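Local structure of enoyl-CoA hydratase/isomerase (Shewanella pealeana, 4KPK) at residues 33-36 with 41-44; 73-78 with 127-132; 118-123 with 178-183; 134-139 with 231-236. The protein probably acts on acyl-CoA thioesters as a crotonase-fold hydratase or isomerase, although its exact substrate and reaction are not established. All blocks are in the same frame, centred on the assembly; numbering follows the deposited sequence.

Contact 1 of 4, residues 33-36 with 41-44; sequences ILDQ and LSCT. With EDO (1,2-ethanediol), chain B.
Asp-35 of helix 30-37 accepts a hydrogen bond from the backbone N of Cys-43 in strand 41-46, fixing the N-terminal helix of this crotonase-like fold to an outermost strand of its mixed sheet. With CG anti to the backbone N (chi1 180°), the Asp-35 side chain carries its carboxylate over to the strand. Its CB starts the contact, 3.9 Å from Cys-43 SG and 3.3 Å from Cys-43 O. CG comes next and still faces the Cys-43 backbone. At the tip, OD1 receives the amide, with Cys-43 N to Asp-35 OD1 at 2.9 Å and an N-H...O angle of 157°. The amide comes to the anti side of OD1, 26° out of the carboxylate plane, and the CA and CB of Ser-42 lie close to the same oxygen. Were Asp-35 an alanine, the Cys-43 amide would probably lose this acceptor and the helix its one polar tie to the strand here. On the other edge of the strand, Ser-42 and Thr-44 pair with Val-53 and Gln-51 of strand 49-54. A 1,2-ethanediol, probably from the crystallisation liquor, lies near the carbonyls of Asp-35 and Leu-41, but its placement there is doubtful. Leu-34, which also packs on His-77 of helix 65-80, brings CG to 4.0 Å from Cys-43 SG, and that sulfur sits 3.4 Å from the backbone N of Asp-35.

Contact 2 of 4, residues 73-78 with 127-132; sequences QVLEHF and MSMLDK
Leu-75 and Met-129 both point across the gap between helices 65-80 and 113-132, and their side chains cross at a slant. The leucine carries the sound part of the contact. At its tip, CD1 lies against the bases of two consecutive residues, 4.0 Å from Met-129 CB and 4.0 Å from Leu-130 CB. The distance from Leu-75 CD1 to the backbone N of Leu-130 is 3.7 Å. Met-129 is a selenomethionine, modelled with selenium in place of sulfur. Its CG stands anti to the carbonyl carbon (chi1 -65°), and the chain, bent at chi3, directs the CE methyl at helix 65-80 near Leu-75. That methyl is modelled closer to the leucine than carbons allow, so its exact position is doubtful. Leu-130 comes in flank-on, giving Leu-75 its CB, and also packs on Leu-152 and Cys-155 of helix 148-155. Leu-75 also packs on Met-52 of strand 49-54. The axes of the two short segments approach to 10.3 Å and run at 32° to each other, N to C in broadly the same sense. This is apolar packing, partly buried, between two helices of the crotonase-like alpha/beta fold.

Contact 3 of 4, residues 118-123 with 178-183; sequences ADANEL and PAVISP
Val-180 points its two methyl groups at helix 113-132, and both find partners there. CG1, anti to the backbone N (chi1 176°), turns to the end of the 118-123 segment: it lies 3.7 Å from Leu-123 C and 4.0 Å from Leu-123 CG. The two side chains pass at an angle, and the valine methyl comes closest to the leucine side chain at CG and CB. CG2 goes one turn back along the helix, to 3.8 Å from Ala-120 O and 4.0 Å from Ala-120 CB. The small alanine lets the valine come in close to the backbone. Val-180 also packs on Ala-124, so three residues of one helix receive it. Ile-268 of a second subunit packs on Ala-120 and Ala-179, adding to this tight side.

The other side is looser. Leu-123 is still partly exposed, Ala-118 and Glu-122 are exposed, and these last two make no contact with the 178-183 segment. Asn-121 sets out away from that segment, and its OD1 bonds to Ser-265 of the second subunit. With Val-180 cut back to an alanine, Ala-120 CB and Leu-123 CG would lose their methyl partners, and the leucine is likely to become freer to turn.

Just after Val-180, the chain turns into helix 182-189, where Ser-182 OG donates to Ala-179 O at 2.7 Å, the donor tilted 34° from the carbonyl plane. The contact itself is made by methyl groups against side chains and backbone, with no polar bond between the segments, so its hold rests on close fit and on the exclusion of water.

Contact 4 of 4, residues 134-139 with 231-236; sequences PKPTIT and DALLSN
Lys-135 NZ is gripped by three backbone carbonyls, those of Phe-78, Lys-79 and Asn-81, which ties down the chain just before Pro-136 meets Leu-233 of helix 222-235. Leu-233 stands on the face of the last helical turn directed at strand 137-141, where it touches Pro-136 and Ile-138. Its CG is anti to the carbonyl carbon (chi1 -72°), and the two methyls divide the work. CD2 comes to 3.6 Å from Pro-136 CB, the proline ring and the leucine passing with their ends pointing opposite ways. CD1 lies against both partners: it is 3.7 Å from Pro-136 CB and meets Ile-138 CD1 tip to tip, also at 3.7 Å. Pro-136 and Ile-138 both direct their side chains to the helix, whereas Thr-137 between them turns away, and its OG1 accepts the amide of Asp-157. This is a helix packed on one face of the mixed sheet of the crotonase-like fold: strand 137-141 lies between strands 86-91 and 158-161, and Ile-86 and Met-241 also touch Pro-136 and Leu-233. In the same helical turn Ser-235 OG donates to Asp-231 O at 2.7 Å, nearly in line with the C=O bond, while the backbone N of Ser-235 makes only a weak bond to the same oxygen. Leu-199 of a third subunit packs on Leu-233, and Asn-236 ND2 donates to the carbonyls of Leu-199 and Thr-200 of that neighbour.

Contact 1 comes first along the chain and closes before the others open; contact 3 interleaves with contacts 2 and 4. Contacts 1 and 4 reach the same mixed sheet, at an outermost strand, 41-46, and at the inner strand 137-141, with centres 21 Å apart. Contact 2 is the link between them: its centre is 15 Å from each of the other three, and it touches all of them. Helix 113-132 serves contacts 2 and 3 and leads on to the strand of contact 4. Contacts 3 and 4 lie on opposite sides of the chain's centre and border different neighbouring subunits, while contact 2 reaches both, so the packing continues into the three-chain assembly.

Contact 1 of 4, residues 33-36 with 41-44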
# COMPACT_ATOMS: atom_id res chain seq x y z
N ILE A 33 -26.06 28.93 15.75
CA ILE A 33 -26.95 28.33 16.76
C ILE A 33 -26.39 26.99 17.18
O ILE A 33 -26.36 26.64 18.36
CB ILE A 33 -28.40 28.17 16.25
CG1 ILE A 33 -29.08 29.54 16.16
CG2 ILE A 33 -29.22 27.26 17.16
CD1 ILE A 33 -30.26 29.57 15.17
N LEU A 34 -25.93 26.21 16.21
CA LEU A 34 -25.39 24.91 16.54
C LEU A 34 -24.12 25.13 17.43
O LEU A 34 -24.01 24.60 18.52
CB LEU A 34 -25.12 24.14 15.26
CG LEU A 34 -24.59 22.72 15.31
CD1 LEU A 34 -25.40 21.79 16.22
CD2 LEU A 34 -24.55 22.19 13.89
N ASP A 35 -23.22 25.99 16.99
CA ASP A 35 -22.03 26.32 17.75
C ASP A 35 -22.40 26.57 19.22
O ASP A 35 -21.81 25.98 20.11
CB ASP A 35 -21.41 27.55 17.15
CG ASP A 35 -20.16 27.97 17.87
OD1 ASP A 35 -19.22 27.19 17.96
OD2 ASP A 35 -20.12 29.07 18.39
N GLN A 36 -23.42 27.39 19.47
CA GLN A 36 -23.84 27.69 20.85
C GLN A 36 -24.38 26.47 21.64
O GLN A 36 -24.07 26.35 22.81
CB GLN A 36 -24.89 28.82 20.86
CG GLN A 36 -24.48 30.09 20.11
CD GLN A 36 -25.55 31.17 20.15
OE1 GLN A 36 -25.90 31.63 21.24
NE2 GLN A 36 -26.08 31.59 18.99
N LEU A 41 -18.00 20.82 21.11
CA LEU A 41 -17.47 21.31 19.84
C LEU A 41 -17.81 22.78 19.66
O LEU A 41 -18.78 23.26 20.23
CB LEU A 41 -18.10 20.52 18.68
CG LEU A 41 -17.86 19.01 18.65
CD1 LEU A 41 -18.68 18.32 17.54
CD2 LEU A 41 -16.37 18.78 18.47
N SER A 42 -17.02 23.47 18.82
CA SER A 42 -17.41 24.70 18.13
C SER A 42 -17.55 24.42 16.68
O SER A 42 -16.93 23.48 16.14
CB SER A 42 -16.31 25.81 18.18
OG SER A 42 -15.98 26.16 19.49
N CYS A 43 -18.27 25.29 16.01
CA CYS A 43 -18.34 25.19 14.59
C CYS A 43 -18.58 26.54 14.02
O CYS A 43 -19.33 27.32 14.59
CB CYS A 43 -19.41 24.15 14.17
SG CYS A 43 -21.06 24.44 14.80
N THR A 44 -17.89 26.85 12.92
CA THR A 44 -18.00 28.15 12.26
C THR A 44 -17.97 27.97 10.77
O THR A 44 -17.51 26.94 10.25
CB THR A 44 -16.83 29.13 12.67
OG1 THR A 44 -15.58 28.56 12.28
CG2 THR A 44 -16.85 29.32 14.12
C1 EDO B . -19.18 25.29 22.23
O1 EDO B . -20.18 24.58 21.51
C2 EDO B . -18.45 26.08 21.16
O2 EDO B . -18.17 27.40 21.59

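Contact 2 of 4, residues 73-78 with 127-132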
# COMPACT_ATOMS: atom_id res chain seq x y z
N GLN A 73 -23.50 15.25 14.28
CA GLN A 73 -24.37 16.37 13.99
C GLN A 73 -23.69 17.48 13.16
O GLN A 73 -24.31 18.02 12.24
CB GLN A 73 -24.85 17.00 15.30
CG GLN A 73 -25.90 16.22 16.05
CD GLN A 73 -26.25 16.90 17.36
OE1 GLN A 73 -26.63 18.08 17.37
NE2 GLN A 73 -26.09 16.18 18.47
N VAL A 74 -22.44 17.84 13.51
CA VAL A 74 -21.75 18.86 12.78
C VAL A 74 -21.45 18.43 11.32
O VAL A 74 -21.56 19.22 10.35
CB VAL A 74 -20.46 19.25 13.49
CG1 VAL A 74 -19.63 20.20 12.61
CG2 VAL A 74 -20.75 19.90 14.83
N LEU A 75 -21.08 17.17 11.16
CA LEU A 75 -20.89 16.60 9.84
C LEU A 75 -22.18 16.65 9.04
O LEU A 75 -22.15 17.09 7.89
CB LEU A 75 -20.39 15.15 9.88
CG LEU A 75 -18.97 14.88 10.36
CD1 LEU A 75 -18.64 13.40 10.15
CD2 LEU A 75 -17.98 15.77 9.62
N GLU A 76 -23.30 16.20 9.62
CA GLU A 76 -24.56 16.22 8.86
C GLU A 76 -24.91 17.68 8.56
O GLU A 76 -25.28 18.00 7.45
CB GLU A 76 -25.70 15.49 9.56
CG GLU A 76 -27.09 15.96 9.14
CD GLU A 76 -27.51 15.72 7.66
OE1 GLU A 76 -26.70 15.86 6.69
OE2 GLU A 76 -28.72 15.43 7.46
N HIS A 77 -24.69 18.58 9.51
CA HIS A 77 -24.92 20.00 9.24
C HIS A 77 -24.16 20.53 8.01
O HIS A 77 -24.75 21.15 7.13
CB HIS A 77 -24.57 20.79 10.46
CG HIS A 77 -24.69 22.26 10.28
ND1 HIS A 77 -25.90 22.88 10.16
CD2 HIS A 77 -23.74 23.22 10.20
CE1 HIS A 77 -25.71 24.18 10.01
NE2 HIS A 77 -24.41 24.41 10.01
N PHE A 78 -22.87 20.25 7.91
CA PHE A 78 -22.07 20.85 6.83
C PHE A 78 -22.20 20.11 5.48
O PHE A 78 -22.03 20.69 4.41
CB PHE A 78 -20.61 21.00 7.27
CG PHE A 78 -20.35 22.16 8.24
CD1 PHE A 78 -20.76 23.46 7.92
CD2 PHE A 78 -19.66 21.97 9.44
CE1 PHE A 78 -20.53 24.51 8.79
CE2 PHE A 78 -19.39 23.05 10.30
CZ PHE A 78 -19.84 24.31 9.98
N MSE A 127 -17.00 7.61 11.72
CA MSE A 127 -15.88 7.45 10.80
C MSE A 127 -16.32 7.33 9.35
O MSE A 127 -15.73 7.90 8.43
CB MSE A 127 -15.15 6.20 11.16
CG MSE A 127 -14.42 6.17 12.48
SE MSE A 127 -13.15 7.67 12.83
CE MSE A 127 -13.41 7.73 14.78
N SER A 128 -17.36 6.52 9.12
CA SER A 128 -17.85 6.35 7.77
C SER A 128 -18.32 7.65 7.11
O SER A 128 -17.90 7.96 5.98
CB SER A 128 -18.99 5.30 7.73
OG SER A 128 -19.29 5.00 6.39
N MSE A 129 -19.15 8.41 7.81
CA MSE A 129 -19.61 9.68 7.30
C MSE A 129 -18.47 10.66 7.07
O MSE A 129 -18.53 11.45 6.12
CB MSE A 129 -20.51 10.47 8.26
CG MSE A 129 -21.85 9.77 8.53
SE MSE A 129 -23.01 10.90 9.68
CE MSE A 129 -22.18 12.65 9.35
N LEU A 130 -17.47 10.67 7.92
CA LEU A 130 -16.30 11.52 7.64
C LEU A 130 -15.54 11.06 6.43
O LEU A 130 -15.25 11.82 5.52
CB LEU A 130 -15.35 11.53 8.84
CG LEU A 130 -14.08 12.39 8.65
CD1 LEU A 130 -14.40 13.83 8.29
CD2 LEU A 130 -13.21 12.30 9.89
N ASP A 131 -15.23 9.78 6.40
CA ASP A 131 -14.47 9.23 5.30
C ASP A 131 -15.16 9.49 3.92
O ASP A 131 -14.47 9.74 2.89
CB ASP A 131 -14.25 7.76 5.56
CG ASP A 131 -13.36 7.14 4.56
OD1 ASP A 131 -12.37 7.81 4.28
OD2 ASP A 131 -13.65 6.01 4.04
N LYS A 132 -16.50 9.48 3.93
CA LYS A 132 -17.33 9.60 2.70
C LYS A 132 -17.76 11.05 2.50
O LYS A 132 -18.34 11.37 1.49
CB LYS A 132 -18.59 8.69 2.81
CG LYS A 132 -18.54 7.32 2.16
CD LYS A 132 -17.23 6.66 2.38
CE LYS A 132 -17.25 5.16 2.09
NZ LYS A 132 -16.25 4.52 3.05

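Contact 3 of 4, residues 118-123 with 178-183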
# COMPACT_ATOMS: atom_id res chain seq x y z
N ALA A 118 -24.16 -1.14 19.91
CA ALA A 118 -24.73 0.15 19.60
C ALA A 118 -23.66 1.26 19.73
O ALA A 118 -23.57 2.09 18.86
CB ALA A 118 -25.91 0.45 20.54
N ASP A 119 -22.90 1.29 20.82
CA ASP A 119 -21.79 2.31 20.96
C ASP A 119 -20.87 2.25 19.77
O ASP A 119 -20.70 3.21 19.06
CB ASP A 119 -20.92 2.02 22.18
CG ASP A 119 -21.15 2.96 23.25
OD1 ASP A 119 -22.28 2.93 23.78
OD2 ASP A 119 -20.21 3.76 23.55
N ALA A 120 -20.37 1.05 19.52
CA ALA A 120 -19.42 0.84 18.45
C ALA A 120 -20.01 1.28 17.13
O ALA A 120 -19.24 1.92 16.33
CB ALA A 120 -18.90 -0.60 18.42
N ASN A 121 -21.33 1.02 16.90
CA ASN A 121 -21.93 1.35 15.64
C ASN A 121 -22.04 2.82 15.48
O ASN A 121 -21.92 3.29 14.38
CB ASN A 121 -23.33 0.76 15.40
CG ASN A 121 -23.32 -0.72 15.06
OD1 ASN A 121 -22.39 -1.24 14.44
ND2 ASN A 121 -24.39 -1.40 15.43
N GLU A 122 -22.26 3.57 16.55
CA GLU A 122 -22.23 5.02 16.43
C GLU A 122 -20.83 5.58 16.09
O GLU A 122 -20.73 6.50 15.30
CB GLU A 122 -22.77 5.70 17.71
CG GLU A 122 -24.26 5.41 17.84
CD GLU A 122 -25.04 5.78 16.56
OE1 GLU A 122 -25.37 6.98 16.40
OE2 GLU A 122 -25.31 4.87 15.71
N LEU A 123 -19.80 5.03 16.72
CA LEU A 123 -18.42 5.43 16.41
C LEU A 123 -18.16 5.03 14.97
O LEU A 123 -17.53 5.79 14.20
CB LEU A 123 -17.42 4.76 17.34
CG LEU A 123 -16.02 5.34 17.12
CD1 LEU A 123 -15.98 6.84 17.19
CD2 LEU A 123 -15.00 4.69 18.06
N PRO A 178 -8.50 -1.92 18.40
CA PRO A 178 -9.03 -0.69 17.76
C PRO A 178 -9.86 -1.07 16.56
O PRO A 178 -9.48 -0.81 15.45
CB PRO A 178 -7.76 0.07 17.37
CG PRO A 178 -6.75 -0.98 17.15
CD PRO A 178 -7.06 -2.11 18.10
N ALA A 179 -11.00 -1.69 16.77
CA ALA A 179 -11.68 -2.39 15.68
C ALA A 179 -12.32 -1.41 14.74
O ALA A 179 -12.24 -1.57 13.51
CB ALA A 179 -12.70 -3.33 16.24
N VAL A 180 -13.03 -0.42 15.29
CA VAL A 180 -13.85 0.47 14.47
C VAL A 180 -13.00 1.37 13.56
O VAL A 180 -13.38 1.67 12.44
CB VAL A 180 -14.81 1.33 15.36
CG1 VAL A 180 -15.61 2.34 14.54
CG2 VAL A 180 -15.79 0.43 16.07
N ILE A 181 -11.82 1.79 14.03
CA ILE A 181 -10.95 2.66 13.24
C ILE A 181 -10.01 1.93 12.27
O ILE A 181 -9.43 2.56 11.34
CB ILE A 181 -10.13 3.61 14.14
CG1 ILE A 181 -9.25 2.87 15.16
CG2 ILE A 181 -11.06 4.55 14.86
CD1 ILE A 181 -8.09 3.74 15.67
N SER A 182 -9.89 0.61 12.47
CA SER A 182 -8.85 -0.18 11.80
C SER A 182 -8.91 -0.18 10.30
O SER A 182 -7.90 -0.36 9.68
CB SER A 182 -8.78 -1.62 12.34
OG SER A 182 -10.03 -2.33 12.24
N PRO A 183 -10.12 -0.01 9.71
CA PRO A 183 -10.15 -0.07 8.26
C PRO A 183 -9.48 1.14 7.65
O PRO A 183 -8.80 1.06 6.65
CB PRO A 183 -11.70 -0.16 7.90
CG PRO A 183 -12.38 -0.63 9.15
CD PRO A 183 -11.46 -0.25 10.31

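Contact 4 of 4, residues 134-139 with 231-236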
# COMPACT_ATOMS: atom_id res chain seq x y z
N PRO A 134 -18.54 14.41 1.13
CA PRO A 134 -18.38 14.64 -0.32
C PRO A 134 -17.67 15.94 -0.65
O PRO A 134 -17.90 16.54 -1.72
CB PRO A 134 -19.86 14.67 -0.84
CG PRO A 134 -20.64 15.10 0.35
CD PRO A 134 -19.97 14.43 1.52
N LYS A 135 -16.77 16.35 0.23
CA LYS A 135 -16.08 17.59 0.17
C LYS A 135 -14.70 17.38 0.83
O LYS A 135 -14.56 16.54 1.73
CB LYS A 135 -16.87 18.64 0.96
CG LYS A 135 -18.23 19.00 0.38
CD LYS A 135 -19.13 19.74 1.37
CE LYS A 135 -20.39 20.20 0.66
NZ LYS A 135 -21.39 20.73 1.63
N PRO A 136 -13.68 18.10 0.34
CA PRO A 136 -12.35 17.90 0.91
C PRO A 136 -12.34 18.24 2.36
O PRO A 136 -12.95 19.21 2.76
CB PRO A 136 -11.47 18.91 0.13
CG PRO A 136 -12.40 19.90 -0.44
CD PRO A 136 -13.71 19.21 -0.63
N THR A 137 -11.71 17.36 3.14
CA THR A 137 -11.51 17.52 4.57
C THR A 137 -10.00 17.66 4.87
O THR A 137 -9.21 16.96 4.31
CB THR A 137 -12.07 16.33 5.32
OG1 THR A 137 -11.47 15.11 4.82
CG2 THR A 137 -13.58 16.23 5.10
N ILE A 138 -9.64 18.57 5.77
CA ILE A 138 -8.26 18.84 6.23
C ILE A 138 -8.33 18.72 7.73
O ILE A 138 -9.13 19.41 8.34
CB ILE A 138 -7.81 20.29 5.88
CG1 ILE A 138 -7.94 20.48 4.37
CG2 ILE A 138 -6.32 20.56 6.28
CD1 ILE A 138 -7.76 21.85 3.87
N THR A 139 -7.53 17.83 8.32
CA THR A 139 -7.34 17.77 9.77
C THR A 139 -5.94 18.33 10.24
O THR A 139 -4.90 17.96 9.72
CB THR A 139 -7.60 16.33 10.26
OG1 THR A 139 -8.95 15.99 9.91
CG2 THR A 139 -7.44 16.16 11.78
N ASP A 231 -6.49 27.31 -0.12
CA ASP A 231 -6.44 28.00 -1.42
C ASP A 231 -6.58 27.07 -2.63
O ASP A 231 -7.32 27.39 -3.57
CB ASP A 231 -5.15 28.83 -1.52
CG ASP A 231 -5.18 30.04 -0.58
OD1 ASP A 231 -6.31 30.41 -0.16
OD2 ASP A 231 -4.12 30.64 -0.25
N ALA A 232 -5.89 25.93 -2.64
CA ALA A 232 -5.94 25.08 -3.80
C ALA A 232 -7.40 24.48 -3.90
O ALA A 232 -8.01 24.49 -4.95
CB ALA A 232 -4.90 24.02 -3.71
N LEU A 233 -7.95 24.06 -2.77
CA LEU A 233 -9.21 23.35 -2.71
C LEU A 233 -10.41 24.23 -3.05
O LEU A 233 -11.28 23.82 -3.81
CB LEU A 233 -9.36 22.68 -1.34
CG LEU A 233 -8.44 21.46 -1.09
CD1 LEU A 233 -8.53 21.10 0.37
CD2 LEU A 233 -8.73 20.18 -1.90
N LEU A 234 -10.42 25.48 -2.58
CA LEU A 234 -11.49 26.41 -2.93
C LEU A 234 -11.49 26.76 -4.40
O LEU A 234 -12.54 27.11 -4.93
CB LEU A 234 -11.42 27.70 -2.09
CG LEU A 234 -11.72 27.59 -0.58
CD1 LEU A 234 -11.59 28.93 0.14
CD2 LEU A 234 -13.08 26.97 -0.25
N SER A 235 -10.33 26.67 -5.07
CA SER A 235 -10.26 26.92 -6.51
C SER A 235 -10.87 25.83 -7.37
O SER A 235 -11.21 26.08 -8.51
CB SER A 235 -8.81 27.07 -6.97
OG SER A 235 -8.15 27.90 -6.07
N ASN A 236 -10.96 24.61 -6.86
CA ASN A 236 -11.27 23.46 -7.75
C ASN A 236 -12.75 23.14 -7.81
O ASN A 236 -13.53 23.55 -6.97
CB ASN A 236 -10.51 22.17 -7.32
CG ASN A 236 -8.98 22.36 -7.30
OD1 ASN A 236 -8.43 23.14 -8.04
ND2 ASN A 236 -8.31 21.61 -6.46